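Local coordinates for putative hexose oxidase (Nonomuraea sp. ATCC 39727, PDB 5AWV), which probably oxidises a sugar of glycopeptide antibiotics with the help of covalently bound FAD and binds teicoplanin, at residues E136-Y139 against N143-I146; R170-V175 against L242-P247; Y428-A433 against A439-W444. All coordinates share one frame; numbering follows the deposited sequence.

Contact 1: residues E136-Y139 against N143-I146; sequences EKLY and NVTI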
ATOM      1  N   GLU A 136      12.987   0.676  -7.766  1.00 14.12           N
ATOM      2  CA  GLU A 136      14.084   1.146  -8.546  1.00 16.61           C
ATOM      3  C   GLU A 136      15.411   1.135  -7.762  1.00 17.09           C
ATOM      4  O   GLU A 136      16.408   0.694  -8.295  1.00 14.62           O
ATOM      5  CB  GLU A 136      13.697   2.540  -9.066  1.00 20.84           C
ATOM      6  CG  GLU A 136      14.371   2.968 -10.303  1.00 33.84           C
ATOM      7  CD  GLU A 136      13.923   2.098 -11.524  1.00 36.07           C
ATOM      8  OE1 GLU A 136      14.817   1.316 -11.900  1.00 37.97           O
ATOM      9  OE2 GLU A 136      12.718   2.166 -11.983  1.00 38.24           O
ATOM     10  N   LYS A 137      15.428   1.726  -6.556  1.00 15.03           N
ATOM     11  CA  LYS A 137      16.625   1.765  -5.788  1.00 15.48           C
ATOM     12  C   LYS A 137      17.121   0.425  -5.293  1.00 12.94           C
ATOM     13  O   LYS A 137      18.319   0.161  -5.262  1.00 13.38           O
ATOM     14  CB  LYS A 137      16.392   2.665  -4.593  1.00 17.72           C
ATOM     15  CG  LYS A 137      17.546   2.850  -3.646  1.00 23.22           C
ATOM     16  CD  LYS A 137      18.713   3.663  -4.152  1.00 27.91           C
ATOM     17  CE  LYS A 137      19.800   3.841  -3.030  1.00 31.17           C
ATOM     18  NZ  LYS A 137      19.452   4.991  -2.135  1.00 32.28           N
ATOM     19  N   LEU A 138      16.223  -0.409  -4.819  1.00 12.78           N
ATOM     20  CA  LEU A 138      16.594  -1.769  -4.403  1.00 12.73           C
ATOM     21  C   LEU A 138      17.195  -2.552  -5.595  1.00 13.68           C
ATOM     22  O   LEU A 138      18.183  -3.299  -5.414  1.00 13.88           O
ATOM     23  CB  LEU A 138      15.405  -2.493  -3.805  1.00 12.70           C
ATOM     24  CG  LEU A 138      14.893  -2.066  -2.410  1.00 12.58           C
ATOM     25  CD1 LEU A 138      13.807  -3.076  -1.880  1.00 14.12           C
ATOM     26  CD2 LEU A 138      15.998  -2.075  -1.343  1.00 14.10           C
ATOM     27  N   TYR A 139      16.612  -2.393  -6.770  1.00 12.02           N
ATOM     28  CA  TYR A 139      17.101  -3.059  -7.957  1.00 14.14           C
ATOM     29  C   TYR A 139      18.464  -2.558  -8.447  1.00 14.98           C
ATOM     30  O   TYR A 139      19.415  -3.383  -8.584  1.00 14.02           O
ATOM     31  CB  TYR A 139      16.116  -2.882  -9.085  1.00 15.78           C
ATOM     32  CG  TYR A 139      16.418  -3.690 -10.360  1.00 16.70           C
ATOM     33  CD1 TYR A 139      16.822  -5.003 -10.283  1.00 18.86           C
ATOM     34  CD2 TYR A 139      16.421  -3.090 -11.628  1.00 18.20           C
ATOM     35  CE1 TYR A 139      17.061  -5.750 -11.414  1.00 17.97           C
ATOM     36  CE2 TYR A 139      16.719  -3.836 -12.780  1.00 17.74           C
ATOM     37  CZ  TYR A 139      16.982  -5.183 -12.658  1.00 17.91           C
ATOM     38  OH  TYR A 139      17.238  -6.024 -13.754  1.00 20.33           O
ATOM     39  N   ASN A 143      20.259  -5.404  -6.779  1.00 17.57           N
ATOM     40  CA  ASN A 143      19.501  -6.405  -7.518  1.00 16.53           C
ATOM     41  C   ASN A 143      18.564  -7.220  -6.617  1.00 15.38           C
ATOM     42  O   ASN A 143      18.587  -8.468  -6.644  1.00 13.44           O
ATOM     43  CB  ASN A 143      20.502  -7.316  -8.217  1.00 18.54           C
ATOM     44  CG  ASN A 143      19.886  -8.240  -9.159  1.00 21.00           C
ATOM     45  OD1 ASN A 143      18.769  -8.042  -9.679  1.00 23.45           O
ATOM     46  ND2 ASN A 143      20.612  -9.327  -9.410  1.00 26.11           N
ATOM     47  N   VAL A 144      17.816  -6.502  -5.784  1.00 14.61           N
ATOM     48  CA  VAL A 144      16.804  -7.102  -4.898  1.00 13.74           C
ATOM     49  C   VAL A 144      15.478  -6.395  -5.135  1.00 14.11           C
ATOM     50  O   VAL A 144      15.404  -5.433  -5.895  1.00 12.53           O
ATOM     51  CB  VAL A 144      17.194  -7.162  -3.437  1.00 12.41           C
ATOM     52  CG1 VAL A 144      18.476  -7.997  -3.240  1.00 14.53           C
ATOM     53  CG2 VAL A 144      17.355  -5.763  -2.781  1.00 13.53           C
ATOM     54  N   THR A 145      14.436  -6.903  -4.502  1.00 14.61           N
ATOM     55  CA  THR A 145      13.140  -6.307  -4.496  1.00 14.05           C
ATOM     56  C   THR A 145      12.351  -6.721  -3.268  1.00 14.83           C
ATOM     57  O   THR A 145      12.799  -7.544  -2.462  1.00 13.48           O
ATOM     58  CB  THR A 145      12.402  -6.701  -5.798  1.00 16.03           C
ATOM     59  OG1 THR A 145      11.351  -5.769  -6.066  1.00 15.99           O
ATOM     60  CG2 THR A 145      11.898  -8.202  -5.779  1.00 16.21           C
ATOM     61  N   ILE A 146      11.151  -6.149  -3.112  1.00 14.91           N
ATOM     62  CA  ILE A 146      10.190  -6.742  -2.194  1.00 15.56           C
ATOM     63  C   ILE A 146       8.899  -7.076  -2.942  1.00 15.20           C
ATOM     64  O   ILE A 146       8.568  -6.362  -3.894  1.00 14.41           O
ATOM     65  CB  ILE A 146       9.908  -5.852  -0.961  1.00 16.89           C
ATOM     66  CG1 ILE A 146       9.240  -4.498  -1.384  1.00 18.86           C
ATOM     67  CG2 ILE A 146      11.166  -5.661  -0.113  1.00 17.45           C
ATOM     68  CD1 ILE A 146       8.842  -3.584  -0.225  1.00 20.86           C
TER
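The amide N of Asn-143 donates to the carbonyl O of Tyr-139 at 2.8 Å, a short but bent bond (138° at the hydrogen) whose donor lies tilted from the carbonyl plane. Next to it, Val-144 N reaches back to Leu-138 O over 3.2 Å. This bond is longer but nearly straight at its hydrogen, although the donor stands above the carbonyl plane and not on a lone pair. Two successive amides of the departing chain thus take up two successive carbonyls of the last turns of helix 131-142. Asn-143, with both backbone angles in the left-handed helical region, is where the helix ends and the chain swings off in extended form. The bond from Val-144 joins residues six positions apart, one more than the 6→1 bond (i to i+5) of a Schellman motif, so the turn is not a classical one. This helix belongs to the FAD-binding domain, and the chain leaving it goes on to Cys-151, one of the two residues that carry the flavin covalently.

Side chains close in around the turn. Tyr-139 and Asn-143 run side by side in the same direction, each with CG anti to the backbone N. This brings Asn-143 OD1 to the edge of the phenol ring, 3.3 Å from Tyr-139 CE1, with the amide turned 61° from the ring plane. On another side of the helix, CB of Leu-138 rests 3.9 Å from CG2 of Val-144, and its CD1 extends further to CG2 of Ile-146 at 4.1 Å. Phe-123 of strand 122-125 packs on both Leu-138 and Val-144. The ring of Tyr-139 also meets Trp-350 edge-to-face, while Arg-41 of the second subunit packs against Tyr-139 and Asn-143.

Contact 2: residues R170-V175 against L242-P247; sequences RQFGSV and LLPKPP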
ATOM      1  N   ARG A 170       3.121 -14.801  -5.032  1.00 12.54           N
ATOM      2  CA  ARG A 170       3.065 -16.245  -5.163  1.00 12.45           C
ATOM      3  C   ARG A 170       4.447 -16.903  -5.100  1.00 12.94           C
ATOM      4  O   ARG A 170       4.575 -18.021  -4.589  1.00 12.56           O
ATOM      5  CB  ARG A 170       2.274 -16.687  -6.413  1.00 13.22           C
ATOM      6  CG  ARG A 170       0.758 -16.467  -6.241  1.00 13.32           C
ATOM      7  CD  ARG A 170       0.041 -16.454  -7.596  1.00 13.89           C
ATOM      8  NE  ARG A 170       0.251 -17.687  -8.372  1.00 13.30           N
ATOM      9  CZ  ARG A 170      -0.456 -18.808  -8.251  1.00 13.09           C
ATOM     10  NH1 ARG A 170      -1.457 -18.878  -7.375  1.00 14.32           N
ATOM     11  NH2 ARG A 170      -0.250 -19.824  -9.101  1.00 13.62           N
ATOM     12  N   GLN A 171       5.461 -16.166  -5.548  1.00 12.41           N
ATOM     13  CA  GLN A 171       6.832 -16.661  -5.562  1.00 15.75           C
ATOM     14  C   GLN A 171       7.494 -16.355  -4.244  1.00 15.61           C
ATOM     15  O   GLN A 171       8.248 -17.147  -3.763  1.00 14.37           O
ATOM     16  CB  GLN A 171       7.587 -16.017  -6.742  1.00 18.60           C
ATOM     17  CG  GLN A 171       8.993 -16.528  -6.976  1.00 22.18           C
ATOM     18  CD  GLN A 171       9.571 -16.116  -8.365  1.00 31.84           C
ATOM     19  OE1 GLN A 171       9.025 -15.254  -9.099  1.00 37.76           O
ATOM     20  NE2 GLN A 171      10.667 -16.695  -8.704  1.00 41.60           N
ATOM     21  N   PHE A 172       7.191 -15.185  -3.644  1.00 13.35           N
ATOM     22  CA  PHE A 172       7.964 -14.733  -2.489  1.00 15.01           C
ATOM     23  C   PHE A 172       7.221 -14.463  -1.180  1.00 15.16           C
ATOM     24  O   PHE A 172       7.898 -14.182  -0.165  1.00 17.07           O
ATOM     25  CB  PHE A 172       8.754 -13.499  -2.848  1.00 15.76           C
ATOM     26  CG  PHE A 172       9.864 -13.746  -3.839  1.00 16.30           C
ATOM     27  CD1 PHE A 172      10.881 -14.670  -3.562  1.00 18.68           C
ATOM     28  CD2 PHE A 172       9.898 -13.083  -5.017  1.00 16.22           C
ATOM     29  CE1 PHE A 172      11.940 -14.883  -4.499  1.00 18.85           C
ATOM     30  CE2 PHE A 172      10.921 -13.307  -5.970  1.00 17.08           C
ATOM     31  CZ  PHE A 172      11.957 -14.227  -5.685  1.00 16.61           C
ATOM     32  N   GLY A 173       5.888 -14.508  -1.160  1.00 12.37           N
ATOM     33  CA  GLY A 173       5.087 -14.098  -0.030  1.00 11.30           C
ATOM     34  C   GLY A 173       4.686 -12.635   0.019  1.00 11.47           C
ATOM     35  O   GLY A 173       4.838 -11.861  -0.965  1.00 11.51           O
ATOM     36  N   SER A 174       4.104 -12.250   1.141  1.00 11.61           N
ATOM     37  CA  SER A 174       3.733 -10.837   1.419  1.00 11.55           C
ATOM     38  C   SER A 174       4.972 -10.058   1.779  1.00 12.12           C
ATOM     39  O   SER A 174       5.980 -10.659   2.266  1.00 12.65           O
ATOM     40  CB  SER A 174       2.752 -10.770   2.553  1.00 11.56           C
ATOM     41  OG  SER A 174       2.493  -9.448   2.958  1.00 13.14           O
ATOM     42  N   VAL A 175       4.944  -8.748   1.531  1.00 12.28           N
ATOM     43  CA  VAL A 175       6.023  -7.907   2.051  1.00 12.92           C
ATOM     44  C   VAL A 175       6.256  -8.120   3.560  1.00 13.29           C
ATOM     45  O   VAL A 175       7.383  -7.938   4.040  1.00 13.74           O
ATOM     46  CB  VAL A 175       5.864  -6.400   1.762  1.00 12.67           C
ATOM     47  CG1 VAL A 175       5.718  -6.227   0.283  1.00 13.07           C
ATOM     48  CG2 VAL A 175       4.697  -5.805   2.473  1.00 12.63           C
ATOM     49  N   LEU A 242      19.914 -10.336   0.980  1.00 17.65           N
ATOM     50  CA  LEU A 242      19.073 -10.062   2.131  1.00 17.25           C
ATOM     51  C   LEU A 242      17.630  -9.799   1.738  1.00 16.96           C
ATOM     52  O   LEU A 242      16.792  -9.770   2.620  1.00 16.78           O
ATOM     53  CB  LEU A 242      19.578  -8.878   2.970  1.00 19.99           C
ATOM     54  CG  LEU A 242      20.834  -9.243   3.764  1.00 21.66           C
ATOM     55  CD1 LEU A 242      21.402  -7.959   4.310  1.00 23.77           C
ATOM     56  CD2 LEU A 242      20.473 -10.256   4.842  1.00 23.23           C
ATOM     57  N   LEU A 243      17.334  -9.666   0.438  1.00 15.62           N
ATOM     58  CA  LEU A 243      15.922  -9.604  -0.063  1.00 15.47           C
ATOM     59  C   LEU A 243      15.803 -10.429  -1.325  1.00 15.09           C
ATOM     60  O   LEU A 243      16.830 -10.761  -1.915  1.00 15.89           O
ATOM     61  CB  LEU A 243      15.485  -8.162  -0.352  1.00 13.88           C
ATOM     62  CG  LEU A 243      15.128  -7.414   0.921  1.00 13.57           C
ATOM     63  CD1 LEU A 243      14.946  -5.955   0.620  1.00 13.06           C
ATOM     64  CD2 LEU A 243      13.948  -7.965   1.724  1.00 12.81           C
ATOM     65  N   PRO A 244      14.577 -10.769  -1.736  1.00 16.54           N
ATOM     66  CA  PRO A 244      14.371 -11.577  -2.973  1.00 15.48           C
ATOM     67  C   PRO A 244      14.980 -10.938  -4.222  1.00 16.80           C
ATOM     68  O   PRO A 244      15.017  -9.722  -4.345  1.00 15.83           O
ATOM     69  CB  PRO A 244      12.871 -11.588  -3.126  1.00 15.73           C
ATOM     70  CG  PRO A 244      12.372 -11.476  -1.719  1.00 17.38           C
ATOM     71  CD  PRO A 244      13.297 -10.553  -1.016  1.00 16.79           C
ATOM     72  N   LYS A 245      15.560 -11.771  -5.065  1.00 17.62           N
ATOM     73  CA  LYS A 245      16.133 -11.321  -6.282  1.00 20.30           C
ATOM     74  C   LYS A 245      15.030 -11.292  -7.331  1.00 19.32           C
ATOM     75  O   LYS A 245      14.405 -12.313  -7.521  1.00 18.30           O
ATOM     76  CB  LYS A 245      17.226 -12.295  -6.708  1.00 22.53           C
ATOM     77  CG  LYS A 245      17.946 -11.876  -8.018  1.00 25.35           C
ATOM     78  CD  LYS A 245      19.108 -12.818  -8.419  1.00 28.56           C
ATOM     79  CE  LYS A 245      19.994 -13.267  -7.226  1.00 34.11           C
ATOM     80  NZ  LYS A 245      21.422 -12.772  -7.141  1.00 41.37           N
ATOM     81  N   PRO A 246      14.745 -10.123  -7.961  1.00 17.38           N
ATOM     82  CA  PRO A 246      13.670 -10.195  -8.984  1.00 18.09           C
ATOM     83  C   PRO A 246      14.089 -11.043 -10.213  1.00 17.12           C
ATOM     84  O   PRO A 246      15.279 -11.301 -10.447  1.00 16.20           O
ATOM     85  CB  PRO A 246      13.466  -8.711  -9.392  1.00 17.37           C
ATOM     86  CG  PRO A 246      14.843  -8.156  -9.283  1.00 18.97           C
ATOM     87  CD  PRO A 246      15.450  -8.832  -8.041  1.00 19.23           C
ATOM     88  N   PRO A 247      13.115 -11.527 -10.957  1.00 18.87           N
ATOM     89  CA  PRO A 247      13.447 -12.180 -12.195  1.00 18.72           C
ATOM     90  C   PRO A 247      14.109 -11.155 -13.158  1.00 17.16           C
ATOM     91  O   PRO A 247      13.641  -9.999 -13.224  1.00 19.56           O
ATOM     92  CB  PRO A 247      12.082 -12.594 -12.781  1.00 19.18           C
ATOM     93  CG  PRO A 247      11.094 -12.022 -11.905  1.00 21.63           C
ATOM     94  CD  PRO A 247      11.688 -11.536 -10.647  1.00 17.88           C
TER
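Phe-172 turns its CG away from its own carbonyl carbon (chi1 -68°), which carries its ring out from the end of the short helix 169-172 to Pro-244. Rotation about chi2 (-58°) then presents one flat face to the proline. CB of Pro-244 sits almost exactly above the middle of that face, 3.5 Å from the centroid of the Phe-172 ring and only 4° off the ring normal, a well-centred CH-pi contact. Because CB is so central, all six ring carbons are at similar distances from it, CE1 of Phe-172 being 3.7 Å away. Pro-244 CG leans toward the CD1 side of the ring, 4.0 Å from Phe-172 CD1, and the two side chains run past one another in opposite directions.

The other face of the phenyl group is taken by its own neighbour in sequence. Gln-171, extended, lays its CG 3.8 Å above the plane of the Phe-172 ring, over the centre. The aromatic ring is therefore held between an aliphatic stem and a proline, contacts on both faces that should restrict its tilt. The carbonyl O of Lys-245 approaches obliquely and stands 3.6 Å from CZ of Phe-172.

Gly-173, at positive phi, then ends the helix, and the carbonyl of Phe-172 accepts a hydrogen bond from Tyr-178 OH. The proline-rich 242-247 is part of the connection from strand 223-229 of the five-stranded antiparallel sheet to strand 249-257 of the seven-stranded one. This link rests on helix 131-142 through Leu-243, packed on Leu-138, and Pro-246, packed on Tyr-139. It rests on helix 169-172 through Phe-172 and Pro-244.

Contact 3: residues Y428-A433 against A439-W444; sequences YITGWA and AKHLTW. With T55 (8-methylnonanoic acid), chain Z.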
ATOM      1  N   TYR A 428     -14.310  -5.689  -5.845  1.00 15.99           N
ATOM      2  CA  TYR A 428     -15.586  -5.176  -6.386  1.00 15.50           C
ATOM      3  C   TYR A 428     -15.491  -3.685  -6.418  1.00 15.44           C
ATOM      4  O   TYR A 428     -15.507  -3.009  -5.376  1.00 17.63           O
ATOM      5  CB  TYR A 428     -16.754  -5.725  -5.534  1.00 15.10           C
ATOM      6  CG  TYR A 428     -16.761  -7.241  -5.302  1.00 16.50           C
ATOM      7  CD1 TYR A 428     -16.080  -7.793  -4.239  1.00 14.56           C
ATOM      8  CD2 TYR A 428     -17.446  -8.132  -6.148  1.00 15.90           C
ATOM      9  CE1 TYR A 428     -16.094  -9.127  -3.973  1.00 15.53           C
ATOM     10  CE2 TYR A 428     -17.448  -9.485  -5.889  1.00 15.80           C
ATOM     11  CZ  TYR A 428     -16.770  -9.980  -4.803  1.00 15.39           C
ATOM     12  OH  TYR A 428     -16.739 -11.325  -4.575  1.00 14.97           O
ATOM     13  N   ILE A 429     -15.382  -3.125  -7.632  1.00 17.05           N
ATOM     14  CA  ILE A 429     -14.904  -1.783  -7.897  1.00 16.66           C
ATOM     15  C   ILE A 429     -15.900  -0.940  -8.658  1.00 17.54           C
ATOM     16  O   ILE A 429     -16.529  -1.433  -9.566  1.00 16.03           O
ATOM     17  CB  ILE A 429     -13.632  -1.806  -8.736  1.00 18.66           C
ATOM     18  CG1 ILE A 429     -12.552  -2.639  -8.040  1.00 22.75           C
ATOM     19  CG2 ILE A 429     -13.013  -0.407  -8.938  1.00 21.78           C
ATOM     20  CD1 ILE A 429     -11.499  -3.120  -8.985  1.00 25.49           C
ATOM     21  N   THR A 430     -16.106   0.293  -8.225  1.00 17.22           N
ATOM     22  CA  THR A 430     -16.781   1.270  -9.114  1.00 19.53           C
ATOM     23  C   THR A 430     -16.117   2.608  -8.945  1.00 20.47           C
ATOM     24  O   THR A 430     -15.578   2.938  -7.888  1.00 17.84           O
ATOM     25  CB  THR A 430     -18.327   1.307  -8.790  1.00 19.22           C
ATOM     26  OG1 THR A 430     -19.019   2.160  -9.738  1.00 21.02           O
ATOM     27  CG2 THR A 430     -18.601   1.866  -7.382  1.00 20.09           C
ATOM     28  N   GLY A 431     -16.131   3.403 -10.009  1.00 21.91           N
ATOM     29  CA  GLY A 431     -15.541   4.736 -10.047  1.00 21.67           C
ATOM     30  C   GLY A 431     -16.481   5.685 -10.836  1.00 25.00           C
ATOM     31  O   GLY A 431     -17.240   5.237 -11.711  1.00 20.73           O
ATOM     32  N   TRP A 432     -16.476   6.958 -10.469  1.00 24.84           N
ATOM     33  CA  TRP A 432     -17.389   7.910 -11.116  1.00 25.43           C
ATOM     34  C   TRP A 432     -16.695   9.239 -11.340  1.00 28.23           C
ATOM     35  O   TRP A 432     -15.841   9.655 -10.541  1.00 26.94           O
ATOM     36  CB  TRP A 432     -18.683   8.005 -10.316  1.00 23.15           C
ATOM     37  CG  TRP A 432     -18.497   8.420  -8.927  1.00 27.01           C
ATOM     38  CD1 TRP A 432     -18.516   9.707  -8.445  1.00 27.85           C
ATOM     39  CD2 TRP A 432     -18.211   7.579  -7.809  1.00 25.44           C
ATOM     40  NE1 TRP A 432     -18.246   9.701  -7.109  1.00 27.27           N
ATOM     41  CE2 TRP A 432     -18.063   8.410  -6.692  1.00 26.91           C
ATOM     42  CE3 TRP A 432     -18.037   6.201  -7.644  1.00 23.38           C
ATOM     43  CZ2 TRP A 432     -17.824   7.907  -5.435  1.00 24.48           C
ATOM     44  CZ3 TRP A 432     -17.731   5.730  -6.431  1.00 21.78           C
ATOM     45  CH2 TRP A 432     -17.624   6.564  -5.327  1.00 24.15           C
ATOM     46  N   ALA A 433     -17.014   9.869 -12.477  1.00 31.76           N
ATOM     47  CA  ALA A 433     -16.331  11.130 -12.890  1.00 31.95           C
ATOM     48  C   ALA A 433     -16.984  12.339 -12.230  1.00 35.05           C
ATOM     49  O   ALA A 433     -16.301  13.273 -11.883  1.00 40.51           O
ATOM     50  CB  ALA A 433     -16.356  11.279 -14.406  1.00 34.41           C
ATOM     51  N   ALA A 439     -24.068   8.497  -5.420  1.00 27.91           N
ATOM     52  CA  ALA A 439     -25.009   7.633  -4.742  1.00 26.21           C
ATOM     53  C   ALA A 439     -25.417   6.454  -5.623  1.00 26.70           C
ATOM     54  O   ALA A 439     -25.572   5.333  -5.139  1.00 28.26           O
ATOM     55  CB  ALA A 439     -26.259   8.413  -4.276  1.00 28.94           C
ATOM     56  N   LYS A 440     -25.550   6.701  -6.916  1.00 25.45           N
ATOM     57  CA  LYS A 440     -25.956   5.652  -7.876  1.00 30.57           C
ATOM     58  C   LYS A 440     -24.831   4.544  -8.025  1.00 26.28           C
ATOM     59  O   LYS A 440     -25.129   3.336  -8.123  1.00 23.56           O
ATOM     60  CB  LYS A 440     -26.228   6.308  -9.212  1.00 33.39           C
ATOM     61  CG  LYS A 440     -26.814   5.408 -10.244  1.00 46.35           C
ATOM     62  CD  LYS A 440     -26.947   6.177 -11.563  1.00 56.75           C
ATOM     63  CE  LYS A 440     -27.463   5.278 -12.689  1.00 60.86           C
ATOM     64  NZ  LYS A 440     -28.860   4.767 -12.522  1.00 64.67           N
ATOM     65  N   HIS A 441     -23.580   4.980  -8.020  1.00 24.52           N
ATOM     66  CA  HIS A 441     -22.442   4.041  -8.069  1.00 24.57           C
ATOM     67  C   HIS A 441     -22.261   3.258  -6.759  1.00 24.59           C
ATOM     68  O   HIS A 441     -22.048   2.066  -6.796  1.00 24.17           O
ATOM     69  CB  HIS A 441     -21.183   4.728  -8.396  1.00 23.43           C
ATOM     70  CG  HIS A 441     -21.135   5.296  -9.764  1.00 25.82           C
ATOM     71  ND1 HIS A 441     -21.936   6.352 -10.157  1.00 25.57           N
ATOM     72  CD2 HIS A 441     -20.392   4.957 -10.843  1.00 24.62           C
ATOM     73  CE1 HIS A 441     -21.686   6.638 -11.422  1.00 27.03           C
ATOM     74  NE2 HIS A 441     -20.759   5.811 -11.862  1.00 27.10           N
ATOM     75  N   LEU A 442     -22.370   3.916  -5.606  1.00 22.28           N
ATOM     76  CA  LEU A 442     -22.369   3.225  -4.345  1.00 22.11           C
ATOM     77  C   LEU A 442     -23.450   2.185  -4.319  1.00 24.29           C
ATOM     78  O   LEU A 442     -23.239   1.079  -3.856  1.00 21.73           O
ATOM     79  CB  LEU A 442     -22.529   4.182  -3.167  1.00 23.02           C
ATOM     80  CG  LEU A 442     -21.354   5.181  -2.939  1.00 25.04           C
ATOM     81  CD1 LEU A 442     -21.538   5.977  -1.656  1.00 26.84           C
ATOM     82  CD2 LEU A 442     -19.983   4.527  -2.893  1.00 24.57           C
ATOM     83  N   THR A 443     -24.636   2.544  -4.780  1.00 22.07           N
ATOM     84  CA  THR A 443     -25.735   1.605  -4.800  1.00 23.63           C
ATOM     85  C   THR A 443     -25.431   0.329  -5.580  1.00 19.31           C
ATOM     86  O   THR A 443     -25.725  -0.768  -5.120  1.00 20.47           O
ATOM     87  CB  THR A 443     -27.032   2.295  -5.337  1.00 24.81           C
ATOM     88  OG1 THR A 443     -27.440   3.295  -4.378  1.00 28.20           O
ATOM     89  CG2 THR A 443     -28.135   1.285  -5.497  1.00 27.75           C
ATOM     90  N   TRP A 444     -24.870   0.524  -6.752  1.00 19.96           N
ATOM     91  CA  TRP A 444     -24.552  -0.551  -7.679  1.00 19.94           C
ATOM     92  C   TRP A 444     -23.498  -1.507  -7.072  1.00 19.49           C
ATOM     93  O   TRP A 444     -23.659  -2.693  -7.036  1.00 16.43           O
ATOM     94  CB  TRP A 444     -24.082   0.076  -8.983  1.00 21.22           C
ATOM     95  CG  TRP A 444     -23.743  -1.005  -9.955  1.00 22.83           C
ATOM     96  CD1 TRP A 444     -24.616  -1.710 -10.709  1.00 25.22           C
ATOM     97  CD2 TRP A 444     -22.435  -1.609 -10.167  1.00 23.56           C
ATOM     98  NE1 TRP A 444     -23.952  -2.699 -11.434  1.00 23.82           N
ATOM     99  CE2 TRP A 444     -22.609  -2.644 -11.146  1.00 24.74           C
ATOM    100  CE3 TRP A 444     -21.139  -1.328  -9.692  1.00 21.63           C
ATOM    101  CZ2 TRP A 444     -21.542  -3.481 -11.584  1.00 24.29           C
ATOM    102  CZ3 TRP A 444     -20.052  -2.121 -10.170  1.00 22.74           C
ATOM    103  CH2 TRP A 444     -20.274  -3.193 -11.101  1.00 21.83           C
TER
HETATM  104  CAD T55 Z 101     -15.327   5.910 -13.927  1.00 62.24           C
HETATM  105  CAE T55 Z 101     -14.077   6.747 -14.021  1.00 51.12           C
HETATM  106  CAG T55 Z 101     -12.832   5.864 -13.945  1.00 56.19           C
HETATM  107  CAH T55 Z 101     -12.718   5.239 -12.550  1.00 55.05           C
HETATM  108  CAI T55 Z 101     -11.615   4.189 -12.506  1.00 57.64           C
HETATM  109  CAJ T55 Z 101     -11.495   3.589 -11.102  1.00 53.15           C
HETATM  110  CAK T55 Z 101     -10.136   2.939 -10.985  1.00 59.75           C
HETATM  111  CAL T55 Z 101      -9.824   2.494  -9.547  1.00 61.55           C
HETATM  112  CAF T55 Z 101     -14.117   7.500 -15.333  1.00 54.50           C
HETATM  113  C   T55 Z 101      -8.492   1.730  -9.566  1.00 71.92           C
HETATM  114  O   T55 Z 101      -7.809   1.591 -10.605  1.00 61.11           O
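CB of Trp-432 lies squarely over one face of the His-441 imidazole, 3.4 Å from its centroid and 8° off the normal, in a CH-pi contact. The indole itself meets the imidazole only obliquely: the planes are 46° apart, and Trp-432 CE3 comes within 3.6 Å of His-441 CB. With chi1 at 58°, CG of Trp-432 stands between its backbone N and carbonyl carbon, which turns the indole across the helix, so that its CH2 touches CD2 of Leu-442 at 4.0 Å. Thr-430 comes to the rim of the imidazole, its OG1 in the ring plane and 3.3 Å from His-441 CD2. One turn on, Trp-444 has its six-membered ring beside the strand, and Ile-429 O lies in its plane, 3.6 Å from CZ3 of Trp-444. Strand and helix run antiparallel, their axes 8.4 Å apart, and helix 438-452 packs on one side of the seven-stranded sheet, over strand 424-432. The acyl chain of the bound antibiotic lies against Gly-431, which has no side chain; its methyl CAD is 3.8 Å from Trp-432 N.

The polar ends are satisfied by neighbours: Thr-430 OG1 pairs with Tyr-395 O, Trp-444 NE1 with Asn-386 O, and His-441 with Asn-437 O through ND1 and with the amide of Asp-394 through NE2. A carbonyl on one nitrogen and an N-H on the other would favour a neutral imidazole protonated at ND1.

The three contacts follow one another along the chain without overlapping. Contacts 1 and 2 are neighbours, their centres 10 Å apart, and they touch: Thr-145 N lies 2.9 Å from Pro-244 O, a probable hydrogen bond, and Val-144 packs against Leu-243. The loop leaving helix 131-142 in the FAD-binding domain is thereby tied to the link entering the seven-stranded sheet. Contact 3 lies on the opposite side of the chain's centre, about 36 and 35 Å from the other two between centres, on strand 424-432 of that same sheet. FAD lies about 10 Å from the side chains of both Ile-146 and Ile-429, a glucosaminuronic acid touches Ile-429, and contact 3 alone borders the antibiotic's acyl chain.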